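Local coordinates for shikimate dehydrogenase-like protein HI_0607 (Haemophilus influenzae, PDB 1NPY) that catalyses in vitro the NADP(+)-dependent oxidation of shikimate to 3-dehydroshikimate, but far less actively than classical shikimate dehydrogenases, so its biological substrate may differ, at residues F202-S207 and I222-A227. Residues are numbered along the deposited sequence; the frame is centred on the assembly and turned at random.
Sequences FIDNAS and IRYAQA
Y224 reaches from helix 220-227 to I203 and D204 of helix 200-205, joining two neighbouring helices on one side of the parallel, Rossmann-type sheet of the NADP-binding domain. In sequence the helices flank strand 208-211, and the second leads on to the outermost strand 231-233. The contact lies away from the substrate and cofactor sites. On the second helix, I222 turns from the neighbouring helix and packs on D211 and T232 of the sheet. Two residues on, the Y224 ring is carried toward the first helix with CG anti to the backbone N (chi1 -173°). The CD2-CE2 edge of the ring meets I203 obliquely: Y224 CD2 rests 3.7 Å from I203 CG2 and 3.8 Å from I203 CD1, while I203 CB lies in the ring plane, 4.0 Å from Y224 CE2. Thus the isoleucine meets the ring's rim with both its CG2 branch and the end of its longer arm. A225 follows, directly across from I203 with CA atoms 6.3 Å apart. Its CB is 4.0 Å from I203 CG2 and also touches A209 and T232, so the apolar seam continues down onto the sheet, where I203 in turn packs on L179. At the outer, partly exposed end of the seam, R228, just past the segment, makes a long, weak ion pair with D204. The phenol hydroxyl that ends the tyrosine donates to the same carboxylate, whose plane is turned 42° from the ring; Y224 OH meets D204 OD1 on its syn side at 2.6 Å, 18° out of the carboxylate plane.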
ATOM      1  N   PHE A 202      11.251 -21.047   9.838  1.00 18.05           N
ATOM      2  CA  PHE A 202      10.292 -20.084  10.346  1.00 18.48           C
ATOM      3  C   PHE A 202       8.935 -20.164   9.652  1.00 17.23           C
ATOM      4  O   PHE A 202       7.879 -20.157  10.292  1.00 16.78           O
ATOM      5  CB  PHE A 202      10.902 -18.696  10.162  1.00 19.48           C
ATOM      6  CG  PHE A 202      10.859 -17.887  11.400  1.00 24.10           C
ATOM      7  CD1 PHE A 202      11.810 -18.068  12.383  1.00 30.17           C
ATOM      8  CD2 PHE A 202       9.841 -16.968  11.584  1.00 30.63           C
ATOM      9  CE1 PHE A 202      11.763 -17.316  13.542  1.00 30.51           C
ATOM     10  CE2 PHE A 202       9.780 -16.230  12.742  1.00 31.42           C
ATOM     11  CZ  PHE A 202      10.747 -16.402  13.721  1.00 30.24           C
ATOM     12  N   ILE A 203       8.975 -20.217   8.328  1.00 16.60           N
ATOM     13  CA  ILE A 203       7.768 -20.364   7.514  1.00 15.72           C
ATOM     14  C   ILE A 203       7.038 -21.650   7.883  1.00 16.24           C
ATOM     15  O   ILE A 203       5.820 -21.650   7.982  1.00 16.52           O
ATOM     16  CB  ILE A 203       8.103 -20.346   6.006  1.00 15.02           C
ATOM     17  CG1 ILE A 203       8.875 -19.062   5.673  1.00 14.34           C
ATOM     18  CG2 ILE A 203       6.842 -20.542   5.171  1.00 13.69           C
ATOM     19  CD1 ILE A 203       9.558 -18.999   4.320  1.00 14.72           C
ATOM     20  N   ASP A 204       7.775 -22.732   8.111  1.00 16.67           N
ATOM     21  CA  ASP A 204       7.164 -24.017   8.465  1.00 18.04           C
ATOM     22  C   ASP A 204       6.304 -23.897   9.722  1.00 17.72           C
ATOM     23  O   ASP A 204       5.298 -24.598   9.859  1.00 16.76           O
ATOM     24  CB  ASP A 204       8.230 -25.069   8.784  1.00 18.61           C
ATOM     25  CG  ASP A 204       8.962 -25.617   7.572  1.00 22.37           C
ATOM     26  OD1 ASP A 204       8.482 -25.495   6.432  1.00 23.99           O
ATOM     27  OD2 ASP A 204      10.040 -26.245   7.703  1.00 26.23           O
ATOM     28  N   ASN A 205       6.799 -23.092  10.659  1.00 17.80           N
ATOM     29  CA  ASN A 205       6.188 -22.930  11.977  1.00 19.56           C
ATOM     30  C   ASN A 205       5.119 -21.843  12.036  1.00 19.40           C
ATOM     31  O   ASN A 205       4.449 -21.663  13.060  1.00 21.21           O
ATOM     32  CB  ASN A 205       7.282 -22.648  12.997  1.00 20.54           C
ATOM     33  CG  ASN A 205       8.127 -23.867  13.260  1.00 26.41           C
ATOM     34  OD1 ASN A 205       9.348 -23.777  13.375  1.00 35.39           O
ATOM     35  ND2 ASN A 205       7.482 -25.024  13.308  1.00 29.90           N
ATOM     36  N   ALA A 206       4.942 -21.134  10.926  1.00 17.06           N
ATOM     37  CA  ALA A 206       3.977 -20.049  10.860  1.00 16.35           C
ATOM     38  C   ALA A 206       2.697 -20.583  10.235  1.00 16.10           C
ATOM     39  O   ALA A 206       2.671 -21.714   9.743  1.00 16.73           O
ATOM     40  CB  ALA A 206       4.587 -18.897  10.042  1.00 16.13           C
ATOM     41  N   SER A 207       1.631 -19.789  10.267  1.00 15.49           N
ATOM     42  CA  SER A 207       0.373 -20.137   9.609  1.00 16.07           C
ATOM     43  C   SER A 207       0.064 -19.225   8.421  1.00 14.64           C
ATOM     44  O   SER A 207      -0.704 -19.610   7.540  1.00 13.00           O
ATOM     45  CB  SER A 207      -0.763 -20.217  10.632  1.00 17.88           C
ATOM     46  OG  SER A 207      -0.950 -18.966  11.247  1.00 22.02           O
ATOM     47  N   ILE A 222       6.800 -16.549  -0.632  1.00 11.07           N
ATOM     48  CA  ILE A 222       5.422 -16.956  -0.949  1.00 12.20           C
ATOM     49  C   ILE A 222       5.380 -18.366  -1.508  1.00 12.86           C
ATOM     50  O   ILE A 222       4.533 -19.177  -1.129  1.00 12.43           O
ATOM     51  CB  ILE A 222       4.742 -15.957  -1.902  1.00 11.89           C
ATOM     52  CG1 ILE A 222       4.517 -14.615  -1.207  1.00 13.06           C
ATOM     53  CG2 ILE A 222       3.461 -16.472  -2.546  1.00 15.28           C
ATOM     54  CD1 ILE A 222       3.447 -14.666  -0.100  1.00 14.61           C
ATOM     55  N   ARG A 223       6.277 -18.672  -2.436  1.00 12.36           N
ATOM     56  CA  ARG A 223       6.317 -19.999  -3.042  1.00 13.80           C
ATOM     57  C   ARG A 223       6.538 -21.096  -2.012  1.00 13.23           C
ATOM     58  O   ARG A 223       5.851 -22.125  -2.046  1.00 12.55           O
ATOM     59  CB  ARG A 223       7.456 -20.083  -4.063  1.00 14.23           C
ATOM     60  CG  ARG A 223       7.139 -19.643  -5.474  1.00 22.09           C
ATOM     61  CD  ARG A 223       7.619 -20.681  -6.505  1.00 27.18           C
ATOM     62  NE  ARG A 223       7.009 -20.540  -7.826  1.00 31.70           N
ATOM     63  CZ  ARG A 223       7.371 -19.590  -8.667  1.00 33.65           C
ATOM     64  NH1 ARG A 223       8.330 -18.755  -8.300  1.00 39.30           N
ATOM     65  NH2 ARG A 223       6.816 -19.467  -9.859  1.00 36.52           N
ATOM     66  N   TYR A 224       7.496 -20.896  -1.107  1.00 11.69           N
ATOM     67  CA  TYR A 224       7.729 -21.866  -0.040  1.00 11.00           C
ATOM     68  C   TYR A 224       6.537 -21.990   0.904  1.00 11.48           C
ATOM     69  O   TYR A 224       6.121 -23.096   1.230  1.00 11.19           O
ATOM     70  CB  TYR A 224       9.031 -21.595   0.719  1.00 11.26           C
ATOM     71  CG  TYR A 224       9.341 -22.696   1.703  1.00 12.04           C
ATOM     72  CD1 TYR A 224       9.886 -23.903   1.277  1.00 16.00           C
ATOM     73  CD2 TYR A 224       9.060 -22.559   3.054  1.00 11.98           C
ATOM     74  CE1 TYR A 224      10.099 -24.943   2.150  1.00 15.59           C
ATOM     75  CE2 TYR A 224       9.300 -23.588   3.948  1.00 14.58           C
ATOM     76  CZ  TYR A 224       9.837 -24.776   3.494  1.00 15.82           C
ATOM     77  OH  TYR A 224      10.096 -25.803   4.372  1.00 17.44           O
ATOM     78  N   ALA A 225       5.914 -20.870   1.269  1.00 11.00           N
ATOM     79  CA  ALA A 225       4.704 -20.937   2.087  1.00 11.58           C
ATOM     80  C   ALA A 225       3.617 -21.781   1.412  1.00 12.73           C
ATOM     81  O   ALA A 225       2.901 -22.550   2.064  1.00 13.65           O
ATOM     82  CB  ALA A 225       4.196 -19.533   2.348  1.00 10.49           C
ATOM     83  N   GLN A 226       3.451 -21.586   0.109  1.00 11.29           N
ATOM     84  CA  GLN A 226       2.480 -22.375  -0.646  1.00 14.19           C
ATOM     85  C   GLN A 226       2.842 -23.854  -0.701  1.00 15.19           C
ATOM     86  O   GLN A 226       1.966 -24.721  -0.671  1.00 16.42           O
ATOM     87  CB  GLN A 226       2.306 -21.827  -2.055  1.00 12.22           C
ATOM     88  CG  GLN A 226       1.632 -20.486  -2.075  1.00 13.36           C
ATOM     89  CD  GLN A 226       1.535 -19.884  -3.454  1.00 15.64           C
ATOM     90  OE1 GLN A 226       2.284 -20.267  -4.342  1.00 24.42           O
ATOM     91  NE2 GLN A 226       0.698 -18.870  -3.598  1.00 18.20           N
ATOM     92  N   ALA A 227       4.132 -24.139  -0.806  1.00 16.12           N
ATOM     93  CA  ALA A 227       4.608 -25.515  -0.824  1.00 17.04           C
ATOM     94  C   ALA A 227       4.421 -26.220   0.511  1.00 17.38           C
ATOM     95  O   ALA A 227       4.490 -27.455   0.576  1.00 18.74           O
ATOM     96  CB  ALA A 227       6.085 -25.534  -1.204  1.00 17.64           C
TER